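Local coordinates for 6-phosphogluconate dehydrogenase NAD-binding (Dyadobacter fermentans, PDB 4GBJ), which probably binds NAD or NADP and acts as an oxidoreductase of the 6-phosphogluconate and 3-hydroxyisobutyrate dehydrogenase type, at residues E82-L87 / E112-H117; D90-S95 / A143-R148; I23-G28 / E42-L47. One frame throughout, in Å; residues are numbered along the deposited sequence.

Contact 1 of 3, residues E82-L87 / E112-H117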
ATOM      1  N   GLU B  82      20.804 -21.577 -30.860  1.00 40.40           N
ATOM      2  CA  GLU B  82      20.685 -22.980 -31.244  1.00 41.66           C
ATOM      3  C   GLU B  82      19.529 -23.665 -30.506  1.00 41.34           C
ATOM      4  O   GLU B  82      18.852 -24.488 -31.107  1.00 39.98           O
ATOM      5  CB  GLU B  82      22.007 -23.753 -31.055  1.00 45.80           C
ATOM      6  CG  GLU B  82      22.389 -24.036 -29.612  1.00 67.58           C
ATOM      7  CD  GLU B  82      23.887 -24.145 -29.382  1.00 99.29           C
ATOM      8  OE1 GLU B  82      24.446 -23.280 -28.665  1.00 83.70           O
ATOM      9  OE2 GLU B  82      24.510 -25.066 -29.960  1.00 96.82           O
ATOM     10  N   LEU B  83      19.232 -23.272 -29.267  1.00 35.69           N
ATOM     11  CA  LEU B  83      18.114 -23.838 -28.546  1.00 33.58           C
ATOM     12  C   LEU B  83      16.789 -23.290 -29.115  1.00 36.44           C
ATOM     13  O   LEU B  83      15.881 -24.076 -29.402  1.00 35.81           O
ATOM     14  CB  LEU B  83      18.225 -23.585 -27.043  1.00 32.70           C
ATOM     15  CG  LEU B  83      17.110 -24.272 -26.223  1.00 37.14           C
ATOM     16  CD1 LEU B  83      17.616 -24.693 -24.847  1.00 40.20           C
ATOM     17  CD2 LEU B  83      15.904 -23.358 -26.020  1.00 36.57           C
ATOM     18  N   VAL B  84      16.709 -21.973 -29.341  1.00 32.16           N
ATOM     19  CA  VAL B  84      15.524 -21.306 -29.915  1.00 30.60           C
ATOM     20  C   VAL B  84      15.264 -21.849 -31.359  1.00 36.13           C
ATOM     21  O   VAL B  84      14.121 -22.023 -31.797  1.00 36.06           O
ATOM     22  CB  VAL B  84      15.731 -19.757 -29.921  1.00 33.88           C
ATOM     23  CG1 VAL B  84      14.568 -19.030 -30.577  1.00 32.95           C
ATOM     24  CG2 VAL B  84      15.947 -19.212 -28.508  1.00 32.45           C
ATOM     25  N   GLU B  85      16.314 -22.079 -32.088  1.00 35.90           N
ATOM     26  CA  GLU B  85      16.201 -22.650 -33.426  1.00 36.93           C
ATOM     27  C   GLU B  85      15.592 -24.058 -33.365  1.00 40.83           C
ATOM     28  O   GLU B  85      14.762 -24.394 -34.223  1.00 39.92           O
ATOM     29  CB  GLU B  85      17.558 -22.698 -34.099  1.00 39.33           C
ATOM     30  CG  GLU B  85      17.470 -23.394 -35.443  1.00 41.07           C
ATOM     31  CD  GLU B  85      18.683 -23.283 -36.344  1.00 61.56           C
ATOM     32  OE1 GLU B  85      19.821 -23.163 -35.835  1.00 51.29           O
ATOM     33  OE2 GLU B  85      18.485 -23.379 -37.572  1.00 54.10           O
ATOM     34  N   LYS B  86      15.958 -24.868 -32.350  1.00 35.08           N
ATOM     35  CA  LYS B  86      15.343 -26.187 -32.243  1.00 35.11           C
ATOM     36  C   LYS B  86      13.846 -26.014 -31.933  1.00 36.63           C
ATOM     37  O   LYS B  86      13.043 -26.641 -32.581  1.00 38.26           O
ATOM     38  CB  LYS B  86      16.026 -27.038 -31.201  1.00 37.48           C
ATOM     39  CG  LYS B  86      15.572 -28.477 -31.258  1.00 42.34           C
ATOM     40  CD  LYS B  86      16.346 -29.302 -30.302  1.00 48.60           C
ATOM     41  CE  LYS B  86      15.912 -30.734 -30.336  1.00 46.13           C
ATOM     42  NZ  LYS B  86      16.620 -31.518 -29.303  1.00 51.97           N
ATOM     43  N   LEU B  87      13.476 -25.129 -31.003  1.00 31.78           N
ATOM     44  CA  LEU B  87      12.051 -24.799 -30.699  1.00 31.03           C
ATOM     45  C   LEU B  87      11.288 -24.472 -32.013  1.00 35.65           C
ATOM     46  O   LEU B  87      10.178 -24.937 -32.207  1.00 36.39           O
ATOM     47  CB  LEU B  87      11.978 -23.627 -29.722  1.00 29.33           C
ATOM     48  CG  LEU B  87      10.589 -23.214 -29.283  1.00 33.17           C
ATOM     49  CD1 LEU B  87       9.825 -24.389 -28.662  1.00 33.44           C
ATOM     50  CD2 LEU B  87      10.664 -22.043 -28.342  1.00 33.06           C
ATOM     51  N   GLU B 112      11.331 -15.007 -33.083  1.00 34.20           N
ATOM     52  CA  GLU B 112      10.711 -14.737 -34.401  1.00 35.50           C
ATOM     53  C   GLU B 112      11.625 -15.010 -35.592  1.00 42.44           C
ATOM     54  O   GLU B 112      11.108 -15.199 -36.690  1.00 43.20           O
ATOM     55  CB  GLU B 112      10.219 -13.282 -34.498  1.00 36.93           C
ATOM     56  CG  GLU B 112       9.063 -12.961 -33.555  1.00 44.19           C
ATOM     57  CD  GLU B 112       7.806 -13.827 -33.623  1.00 72.82           C
ATOM     58  OE1 GLU B 112       7.051 -13.844 -32.619  1.00 65.71           O
ATOM     59  OE2 GLU B 112       7.561 -14.469 -34.675  1.00 63.65           O
ATOM     60  N   TRP B 113      12.957 -15.041 -35.405  1.00 38.64           N
ATOM     61  CA  TRP B 113      13.866 -15.376 -36.504  1.00 39.50           C
ATOM     62  C   TRP B 113      13.630 -16.786 -36.993  1.00 42.70           C
ATOM     63  O   TRP B 113      13.828 -17.070 -38.178  1.00 43.05           O
ATOM     64  CB  TRP B 113      15.336 -15.293 -36.075  1.00 37.93           C
ATOM     65  CG  TRP B 113      15.836 -13.980 -35.565  1.00 38.42           C
ATOM     66  CD1 TRP B 113      15.240 -12.755 -35.665  1.00 42.16           C
ATOM     67  CD2 TRP B 113      17.125 -13.753 -35.010  1.00 37.78           C
ATOM     68  NE1 TRP B 113      16.003 -11.811 -35.015  1.00 41.98           N
ATOM     69  CE2 TRP B 113      17.195 -12.385 -34.652  1.00 42.68           C
ATOM     70  CE3 TRP B 113      18.211 -14.588 -34.718  1.00 38.72           C
ATOM     71  CZ2 TRP B 113      18.310 -11.835 -34.016  1.00 41.05           C
ATOM     72  CZ3 TRP B 113      19.323 -14.041 -34.095  1.00 40.57           C
ATOM     73  CH2 TRP B 113      19.362 -12.681 -33.739  1.00 41.27           C
ATOM     74  N   TYR B 114      13.277 -17.689 -36.047  1.00 37.40           N
ATOM     75  CA  TYR B 114      13.020 -19.112 -36.328  1.00 37.36           C
ATOM     76  C   TYR B 114      11.521 -19.463 -36.395  1.00 42.67           C
ATOM     77  O   TYR B 114      11.191 -20.642 -36.418  1.00 42.25           O
ATOM     78  CB  TYR B 114      13.699 -19.933 -35.219  1.00 37.52           C
ATOM     79  CG  TYR B 114      15.182 -19.651 -35.213  1.00 37.73           C
ATOM     80  CD1 TYR B 114      15.979 -20.013 -36.296  1.00 40.27           C
ATOM     81  CD2 TYR B 114      15.765 -18.900 -34.202  1.00 35.37           C
ATOM     82  CE1 TYR B 114      17.306 -19.615 -36.381  1.00 40.04           C
ATOM     83  CE2 TYR B 114      17.119 -18.593 -34.221  1.00 37.37           C
ATOM     84  CZ  TYR B 114      17.884 -18.928 -35.330  1.00 44.22           C
ATOM     85  OH  TYR B 114      19.215 -18.610 -35.412  1.00 46.72           O
ATOM     86  N   GLY B 115      10.634 -18.470 -36.437  1.00 40.36           N
ATOM     87  CA  GLY B 115       9.194 -18.725 -36.503  1.00 40.80           C
ATOM     88  C   GLY B 115       8.581 -19.165 -35.176  1.00 40.56           C
ATOM     89  O   GLY B 115       7.454 -19.658 -35.158  1.00 41.03           O
ATOM     90  N   ALA B 116       9.306 -18.994 -34.058  1.00 35.85           N
ATOM     91  CA  ALA B 116       8.829 -19.343 -32.714  1.00 34.56           C
ATOM     92  C   ALA B 116       8.249 -18.092 -32.043  1.00 39.55           C
ATOM     93  O   ALA B 116       8.474 -16.976 -32.522  1.00 41.02           O
ATOM     94  CB  ALA B 116       9.971 -19.916 -31.881  1.00 34.07           C
ATOM     95  N   HIS B 117       7.546 -18.256 -30.923  1.00 33.49           N
ATOM     96  CA  HIS B 117       6.927 -17.128 -30.236  1.00 30.46           C
ATOM     97  C   HIS B 117       7.326 -17.098 -28.775  1.00 33.49           C
ATOM     98  O   HIS B 117       7.189 -18.089 -28.062  1.00 31.25           O
ATOM     99  CB  HIS B 117       5.392 -17.183 -30.339  1.00 32.44           C
ATOM    100  CG  HIS B 117       4.867 -17.387 -31.725  1.00 38.21           C
ATOM    101  ND1 HIS B 117       4.819 -16.353 -32.617  1.00 41.39           N
ATOM    102  CD2 HIS B 117       4.318 -18.487 -32.298  1.00 42.25           C
ATOM    103  CE1 HIS B 117       4.269 -16.840 -33.718  1.00 43.50           C
ATOM    104  NE2 HIS B 117       4.010 -18.139 -33.592  1.00 44.28           N
TER

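Contact 2 of 3, residues D90-S95 / A143-R148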
ATOM      1  N   ASP B  90       6.358 -22.274 -35.105  1.00 42.71           N
ATOM      2  CA  ASP B  90       5.152 -22.439 -34.289  1.00 41.56           C
ATOM      3  C   ASP B  90       5.461 -22.859 -32.827  1.00 41.78           C
ATOM      4  O   ASP B  90       4.524 -23.069 -32.066  1.00 40.75           O
ATOM      5  CB  ASP B  90       4.158 -23.440 -34.938  1.00 44.45           C
ATOM      6  CG  ASP B  90       3.742 -23.046 -36.340  1.00 62.08           C
ATOM      7  OD1 ASP B  90       3.663 -21.827 -36.611  1.00 62.93           O
ATOM      8  OD2 ASP B  90       3.447 -23.967 -37.164  1.00 72.62           O
ATOM      9  N   GLY B  91       6.735 -22.938 -32.444  1.00 37.21           N
ATOM     10  CA  GLY B  91       7.114 -23.273 -31.084  1.00 35.10           C
ATOM     11  C   GLY B  91       6.760 -22.099 -30.189  1.00 36.36           C
ATOM     12  O   GLY B  91       6.696 -20.957 -30.659  1.00 36.55           O
ATOM     13  N   VAL B  92       6.409 -22.371 -28.941  1.00 32.26           N
ATOM     14  CA  VAL B  92       6.001 -21.319 -28.002  1.00 30.47           C
ATOM     15  C   VAL B  92       6.805 -21.437 -26.708  1.00 32.75           C
ATOM     16  O   VAL B  92       6.858 -22.518 -26.130  1.00 31.48           O
ATOM     17  CB  VAL B  92       4.478 -21.363 -27.702  1.00 35.13           C
ATOM     18  CG1 VAL B  92       4.090 -20.292 -26.685  1.00 33.26           C
ATOM     19  CG2 VAL B  92       3.659 -21.190 -28.979  1.00 38.46           C
ATOM     20  N   HIS B  93       7.427 -20.315 -26.257  1.00 28.28           N
ATOM     21  CA  HIS B  93       8.184 -20.241 -25.022  1.00 25.78           C
ATOM     22  C   HIS B  93       7.426 -19.350 -24.040  1.00 27.80           C
ATOM     23  O   HIS B  93       7.200 -18.187 -24.338  1.00 28.59           O
ATOM     24  CB  HIS B  93       9.596 -19.683 -25.290  1.00 26.39           C
ATOM     25  CG  HIS B  93      10.405 -19.392 -24.045  1.00 27.78           C
ATOM     26  ND1 HIS B  93      11.566 -18.631 -24.104  1.00 28.91           N
ATOM     27  CD2 HIS B  93      10.237 -19.821 -22.763  1.00 27.68           C
ATOM     28  CE1 HIS B  93      12.008 -18.547 -22.857  1.00 26.81           C
ATOM     29  NE2 HIS B  93      11.248 -19.268 -22.018  1.00 26.61           N
ATOM     30  N   VAL B  94       6.968 -19.916 -22.935  1.00 27.22           N
ATOM     31  CA  VAL B  94       6.286 -19.214 -21.839  1.00 27.71           C
ATOM     32  C   VAL B  94       7.366 -18.895 -20.811  1.00 28.99           C
ATOM     33  O   VAL B  94       7.859 -19.759 -20.094  1.00 28.72           O
ATOM     34  CB  VAL B  94       5.123 -20.041 -21.253  1.00 30.92           C
ATOM     35  CG1 VAL B  94       4.322 -19.210 -20.252  1.00 29.08           C
ATOM     36  CG2 VAL B  94       4.215 -20.539 -22.366  1.00 31.12           C
ATOM     37  N   SER B  95       7.754 -17.653 -20.785  1.00 24.86           N
ATOM     38  CA  SER B  95       8.893 -17.181 -20.032  1.00 22.99           C
ATOM     39  C   SER B  95       8.386 -16.526 -18.749  1.00 25.44           C
ATOM     40  O   SER B  95       7.859 -15.413 -18.752  1.00 25.21           O
ATOM     41  CB  SER B  95       9.684 -16.230 -20.924  1.00 24.73           C
ATOM     42  OG  SER B  95      10.836 -15.695 -20.289  1.00 28.89           O
ATOM     43  N   ALA B 143      -0.687 -13.185 -30.009  1.00 36.27           N
ATOM     44  CA  ALA B 143      -2.043 -13.575 -29.609  1.00 38.71           C
ATOM     45  C   ALA B 143      -2.305 -15.065 -29.750  1.00 44.35           C
ATOM     46  O   ALA B 143      -2.812 -15.658 -28.803  1.00 45.31           O
ATOM     47  CB  ALA B 143      -3.076 -12.787 -30.388  1.00 42.53           C
ATOM     48  N   GLY B 144      -1.910 -15.659 -30.875  1.00 41.53           N
ATOM     49  CA  GLY B 144      -2.074 -17.089 -31.126  1.00 41.37           C
ATOM     50  C   GLY B 144      -1.303 -17.920 -30.115  1.00 40.72           C
ATOM     51  O   GLY B 144      -1.827 -18.895 -29.568  1.00 40.95           O
ATOM     52  N   ALA B 145      -0.094 -17.492 -29.793  1.00 33.87           N
ATOM     53  CA  ALA B 145       0.717 -18.210 -28.807  1.00 33.04           C
ATOM     54  C   ALA B 145       0.117 -18.079 -27.405  1.00 37.93           C
ATOM     55  O   ALA B 145       0.032 -19.082 -26.714  1.00 38.57           O
ATOM     56  CB  ALA B 145       2.141 -17.730 -28.845  1.00 32.09           C
ATOM     57  N   LYS B 146      -0.397 -16.904 -27.021  1.00 35.41           N
ATOM     58  CA  LYS B 146      -1.069 -16.756 -25.711  1.00 34.15           C
ATOM     59  C   LYS B 146      -2.331 -17.613 -25.644  1.00 37.68           C
ATOM     60  O   LYS B 146      -2.622 -18.188 -24.607  1.00 34.81           O
ATOM     61  CB  LYS B 146      -1.464 -15.294 -25.412  1.00 34.23           C
ATOM     62  CG  LYS B 146      -0.281 -14.405 -25.083  1.00 30.62           C
ATOM     63  CD  LYS B 146      -0.684 -12.932 -24.815  1.00 30.79           C
ATOM     64  CE  LYS B 146      -1.416 -12.352 -25.997  1.00 37.81           C
ATOM     65  NZ  LYS B 146      -1.446 -10.906 -25.990  1.00 41.91           N
ATOM     66  N   GLU B 147      -3.086 -17.677 -26.754  1.00 37.74           N
ATOM     67  CA  GLU B 147      -4.302 -18.473 -26.821  1.00 39.89           C
ATOM     68  C   GLU B 147      -3.967 -19.973 -26.656  1.00 43.47           C
ATOM     69  O   GLU B 147      -4.697 -20.704 -26.004  1.00 41.25           O
ATOM     70  CB  GLU B 147      -5.053 -18.203 -28.147  1.00 43.38           C
ATOM     71  CG  GLU B 147      -6.477 -18.743 -28.153  1.00 63.90           C
ATOM     72  CD  GLU B 147      -7.095 -19.068 -29.508  1.00 93.05           C
ATOM     73  OE1 GLU B 147      -6.510 -18.689 -30.552  1.00 72.74           O
ATOM     74  OE2 GLU B 147      -8.158 -19.732 -29.522  1.00 97.31           O
ATOM     75  N   ARG B 148      -2.845 -20.412 -27.192  1.00 41.11           N
ATOM     76  CA  ARG B 148      -2.429 -21.815 -27.061  1.00 40.74           C
ATOM     77  C   ARG B 148      -2.040 -22.199 -25.610  1.00 43.25           C
ATOM     78  O   ARG B 148      -2.264 -23.319 -25.201  1.00 43.91           O
ATOM     79  CB  ARG B 148      -1.204 -22.060 -27.968  1.00 36.44           C
ATOM     80  CG  ARG B 148      -0.733 -23.498 -27.979  1.00 40.62           C
ATOM     81  CD  ARG B 148       0.435 -23.653 -28.927  1.00 39.25           C
ATOM     82  NE  ARG B 148       0.936 -25.023 -28.940  1.00 43.11           N
ATOM     83  CZ  ARG B 148       2.024 -25.417 -29.588  1.00 55.35           C
ATOM     84  NH1 ARG B 148       2.745 -24.543 -30.279  1.00 37.24           N
ATOM     85  NH2 ARG B 148       2.397 -26.695 -29.562  1.00 46.90           N
TER

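Contact 3 of 3, residues I23-G28 / E42-L47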
ATOM      1  N   ILE B  23       1.547 -29.279 -10.620  1.00 46.39           N
ATOM      2  CA  ILE B  23       0.154 -29.054 -11.008  1.00 46.48           C
ATOM      3  C   ILE B  23      -0.093 -29.449 -12.476  1.00 48.63           C
ATOM      4  O   ILE B  23      -1.168 -29.971 -12.787  1.00 48.89           O
ATOM      5  CB  ILE B  23      -0.246 -27.587 -10.740  1.00 48.32           C
ATOM      6  CG1 ILE B  23      -0.462 -27.387  -9.249  1.00 49.33           C
ATOM      7  CG2 ILE B  23      -1.484 -27.152 -11.518  1.00 49.55           C
ATOM      8  CD1 ILE B  23      -0.150 -26.003  -8.791  1.00 56.68           C
ATOM      9  N   LEU B  24       0.868 -29.186 -13.376  1.00 42.58           N
ATOM     10  CA  LEU B  24       0.668 -29.517 -14.783  1.00 42.02           C
ATOM     11  C   LEU B  24       0.709 -31.026 -14.965  1.00 47.14           C
ATOM     12  O   LEU B  24      -0.062 -31.545 -15.761  1.00 51.27           O
ATOM     13  CB  LEU B  24       1.704 -28.790 -15.675  1.00 40.11           C
ATOM     14  CG  LEU B  24       1.640 -27.263 -15.629  1.00 42.85           C
ATOM     15  CD1 LEU B  24       2.709 -26.633 -16.559  1.00 41.78           C
ATOM     16  CD2 LEU B  24       0.232 -26.735 -15.959  1.00 44.14           C
ATOM     17  N   LEU B  25       1.512 -31.736 -14.168  1.00 41.29           N
ATOM     18  CA  LEU B  25       1.509 -33.193 -14.173  1.00 43.09           C
ATOM     19  C   LEU B  25       0.159 -33.732 -13.636  1.00 51.54           C
ATOM     20  O   LEU B  25      -0.487 -34.522 -14.329  1.00 52.99           O
ATOM     21  CB  LEU B  25       2.671 -33.736 -13.348  1.00 42.46           C
ATOM     22  CG  LEU B  25       4.020 -33.565 -13.978  1.00 47.53           C
ATOM     23  CD1 LEU B  25       5.128 -33.763 -12.944  1.00 48.84           C
ATOM     24  CD2 LEU B  25       4.198 -34.516 -15.202  1.00 50.20           C
ATOM     25  N   GLU B  26      -0.297 -33.249 -12.456  1.00 48.96           N
ATOM     26  CA  GLU B  26      -1.606 -33.602 -11.888  1.00 50.17           C
ATOM     27  C   GLU B  26      -2.726 -33.347 -12.899  1.00 56.02           C
ATOM     28  O   GLU B  26      -3.661 -34.133 -12.968  1.00 59.30           O
ATOM     29  CB  GLU B  26      -1.926 -32.759 -10.628  1.00 52.01           C
ATOM     30  CG  GLU B  26      -1.178 -33.094  -9.344  1.00 66.37           C
ATOM     31  CD  GLU B  26      -1.329 -32.079  -8.211  1.00 85.98           C
ATOM     32  OE1 GLU B  26      -1.839 -30.958  -8.450  1.00 67.35           O
ATOM     33  OE2 GLU B  26      -0.919 -32.410  -7.075  1.00 82.31           O
ATOM     34  N   ALA B  27      -2.656 -32.227 -13.665  1.00 50.70           N
ATOM     35  CA  ALA B  27      -3.687 -31.877 -14.660  1.00 51.73           C
ATOM     36  C   ALA B  27      -3.634 -32.713 -16.003  1.00 55.80           C
ATOM     37  O   ALA B  27      -4.382 -32.404 -16.936  1.00 56.03           O
ATOM     38  CB  ALA B  27      -3.605 -30.401 -14.976  1.00 51.04           C
ATOM     39  N   GLY B  28      -2.780 -33.733 -16.086  1.00 51.78           N
ATOM     40  CA  GLY B  28      -2.703 -34.619 -17.247  1.00 53.61           C
ATOM     41  C   GLY B  28      -1.725 -34.270 -18.350  1.00 56.60           C
ATOM     42  O   GLY B  28      -1.688 -34.970 -19.361  1.00 57.14           O
ATOM     43  N   GLU B  42      13.726 -35.122  -9.324  1.00 79.21           N
ATOM     44  CA  GLU B  42      13.279 -36.467  -8.980  1.00 78.35           C
ATOM     45  C   GLU B  42      11.877 -36.540  -8.333  1.00 77.98           C
ATOM     46  O   GLU B  42      11.194 -37.511  -8.646  1.00 76.72           O
ATOM     47  CB  GLU B  42      14.321 -37.207  -8.134  1.00 81.35           C
ATOM     48  CG  GLU B  42      15.578 -37.532  -8.936  1.00 92.84           C
ATOM     49  CD  GLU B  42      15.362 -38.170 -10.302  1.00105.53           C
ATOM     50  OE1 GLU B  42      14.587 -39.151 -10.385  1.00101.09           O
ATOM     51  OE2 GLU B  42      15.972 -37.696 -11.289  1.00 87.76           O
ATOM     52  N   PRO B  43      11.357 -35.565  -7.546  1.00 72.84           N
ATOM     53  CA  PRO B  43       9.952 -35.673  -7.099  1.00 71.89           C
ATOM     54  C   PRO B  43       8.957 -35.582  -8.281  1.00 73.03           C
ATOM     55  O   PRO B  43       7.873 -36.160  -8.193  1.00 73.87           O
ATOM     56  CB  PRO B  43       9.786 -34.492  -6.123  1.00 73.95           C
ATOM     57  CG  PRO B  43      11.161 -33.974  -5.868  1.00 78.80           C
ATOM     58  CD  PRO B  43      11.957 -34.301  -7.085  1.00 73.93           C
ATOM     59  N   LEU B  44       9.336 -34.904  -9.402  1.00 64.76           N
ATOM     60  CA  LEU B  44       8.471 -34.790 -10.587  1.00 62.16           C
ATOM     61  C   LEU B  44       8.477 -36.094 -11.429  1.00 64.38           C
ATOM     62  O   LEU B  44       7.464 -36.409 -12.074  1.00 60.42           O
ATOM     63  CB  LEU B  44       8.884 -33.595 -11.461  1.00 60.25           C
ATOM     64  CG  LEU B  44       9.030 -32.251 -10.755  1.00 64.33           C
ATOM     65  CD1 LEU B  44       9.300 -31.152 -11.753  1.00 62.91           C
ATOM     66  CD2 LEU B  44       7.799 -31.926  -9.931  1.00 67.01           C
ATOM     67  N   THR B  45       9.593 -36.867 -11.403  1.00 63.14           N
ATOM     68  CA  THR B  45       9.659 -38.161 -12.107  1.00 63.24           C
ATOM     69  C   THR B  45       8.673 -39.166 -11.484  1.00 67.96           C
ATOM     70  O   THR B  45       8.135 -40.014 -12.201  1.00 67.38           O
ATOM     71  CB  THR B  45      11.086 -38.735 -12.132  1.00 67.21           C
ATOM     72  OG1 THR B  45      11.659 -38.769 -10.821  1.00 66.76           O
ATOM     73  CG2 THR B  45      11.999 -37.947 -13.039  1.00 65.38           C
ATOM     74  N   LYS B  46       8.381 -39.017 -10.179  1.00 66.13           N
ATOM     75  CA  LYS B  46       7.428 -39.888  -9.492  1.00 68.14           C
ATOM     76  C   LYS B  46       5.997 -39.549  -9.937  1.00 71.96           C
ATOM     77  O   LYS B  46       5.135 -40.432  -9.950  1.00 72.67           O
ATOM     78  CB  LYS B  46       7.551 -39.771  -7.949  1.00 72.09           C
ATOM     79  CG  LYS B  46       8.975 -39.672  -7.353  1.00 79.44           C
ATOM     80  CD  LYS B  46      10.000 -40.707  -7.881  1.00 81.78           C
ATOM     81  CE  LYS B  46      10.044 -41.966  -7.040  1.00 74.97           C
ATOM     82  NZ  LYS B  46      11.017 -41.862  -5.911  1.00 68.46           N
ATOM     83  N   LEU B  47       5.759 -38.274 -10.326  1.00 66.25           N
ATOM     84  CA  LEU B  47       4.446 -37.795 -10.773  1.00 65.83           C
ATOM     85  C   LEU B  47       4.182 -38.029 -12.279  1.00 65.87           C
ATOM     86  O   LEU B  47       3.093 -37.683 -12.733  1.00 65.00           O
ATOM     87  CB  LEU B  47       4.268 -36.297 -10.433  1.00 65.44           C
ATOM     88  CG  LEU B  47       3.502 -36.018  -9.148  1.00 71.50           C
ATOM     89  CD1 LEU B  47       4.246 -36.532  -7.942  1.00 72.08           C
ATOM     90  CD2 LEU B  47       3.234 -34.526  -9.010  1.00 73.43           C
TER

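Contact 1 of 3, residues E82-L87 / E112-H117
Tyr114 lays one face of its ring on Glu85. Glu85 CB stands 3.8 Å from the ring centroid, 9° off the ring normal, a CH-pi contact over the centre of the face. Glu85 CA also sits over this face, 3.6 Å from Tyr114 CG. From CB the glutamate chain runs out over the CD1-CE1 side of the ring. Its CG is anti to the backbone N (chi1 175°), which brings CG to 3.8 Å from Tyr114 CD1. The carboxylate plane lies 26° from the ring plane. The opposite face has Trp113 CB toward its rim. Val84 crosses the tyrosine at about a right angle and brings CG1 to 3.8 Å from Tyr114 CD2. Leu87 CD2 meets Ala116 CB at 4.2 Å. Helix 101-113 ends here in a Schellman motif, with Gly115 at positive phi as C-prime residue; its Gly115 N to Glu112 O bond is weak. An alanine at Tyr114 would remove the ring and is likely to leave the CB and CG of Glu85 and Val84 CG1 uncovered. Val84 and Leu87 also pack on His111 of helix 101-113. No hydrogen bond joins the two segments, so apolar and CH-pi contact seats helix 81-87 here in the Rossmann-type domain.

Contact 2 of 3, residues D90-S95 / A143-R148
Val92 points its side chain at helix 143-153 and meets Ala145 and Arg148 there. The apolar part comes first. Val92 CG2 lies 3.8 Å from Ala145 CB, and Val92 CG1 is 3.9 Å from the same methyl. Both branches of the valine therefore straddle one small side chain. Its torsion (chi1 178°) sets CG1 anti to the backbone N and CG2 beside that N, anti to the carbonyl carbon, and both methyls face the helix. Ala145 also packs on His117 and Val119 of the adjoining strand 117-124, and Val92 touches Ile149 one turn further along the helix.

The second kind of contact is made by Arg148. Its chain is extended from CG to NE, with CG anti to the backbone N (chi1 -177°), and runs alongside Val92, the two side chains pointing opposite ways. Arg148 CD passes 4.1 Å from Val92 CG2, and Arg148 NH1 lies 3.7 Å from that same methyl. The valine thus borders both the aliphatic and the charged part of the arginine.

The polar part is at the tip. Arg148 NH1 is 2.9 Å from Asp90 O, which lies at the edge of the guanidinium and in its plane. Arg148 NH2 is hydrogen-bonded to Gly62 O, just before strand 64-67. The Asp90 carboxylate is not in contact with the guanidinium, since Asp90 OD2 is 6.9 Å from Arg148 NH1.

The guanidinium is bonded to Gly62 O and lies close to Asp90 O, so its charge probably faces main-chain carbonyls ahead of two parallel strands, while a small apolar patch seats the helix against the sheet.

Contact 3 of 3, residues I23-G28 / E42-L47
Leu25 reaches from helix 17-26 to the end of helix 42-46, and it alone of its segment touches the other segment. Leu25 CB lies 4.0 Å from Leu47 O and 4.2 Å from Leu47 CB. At CG the chain divides. A chi1 of -72° sets CG anti to the carbonyl carbon, and a chi2 of 164° carries CD1 on, away from the backbone, to the other segment. Leu25 CD1 lies 3.6 Å from Leu44 O. Leu47 CB is 3.7 Å from Leu25 CD1. Leu44 CB is 4.0 Å from Leu25 CD1. The other branch, Leu25 CD2, only brushes Leu47 O at 4.2 Å. The side chains of Leu25 and Leu47 cross at a slant. Leu44 also packs on Ala21 and Glu22 of helix 17-26, and on Leu13 in the loop before it. Leu47 adds a touch on Glu22. Helix 17-26 ends just past the contact in a Schellman motif with Gly28, at positive phi, as C-prime residue. The contact joins the first helix of the Rossmann-type domain to the short helix that follows strand 31-34. No hydrogen bond crosses it. One methyl against two CB atoms and a carbonyl oxygen implies cohesion by van der Waals contact.

Overall arrangement
From the N terminus, contact 3 comes first. It closes the short helix-strand-helix run from helix 17-26 through strand 31-34 to helix 42-46, before the other two open. Contact 1 closes the chain from helix 81-87 through strand 92-95 to the end of helix 101-113. Contact 2 closes the longer run from strand 92-95 through helix 101-113 and strands 117-124 and 136-139 to helix 143-153. Their segments alternate, so these two cross. They also touch: Gly115 O lies 2.8 Å from Asp90 N. Contact 3 stands apart, its centre about 27 Å from that of contact 1. All three lie in the NAD-binding, Rossmann-type part of the chain, tying helices to each other and to strands.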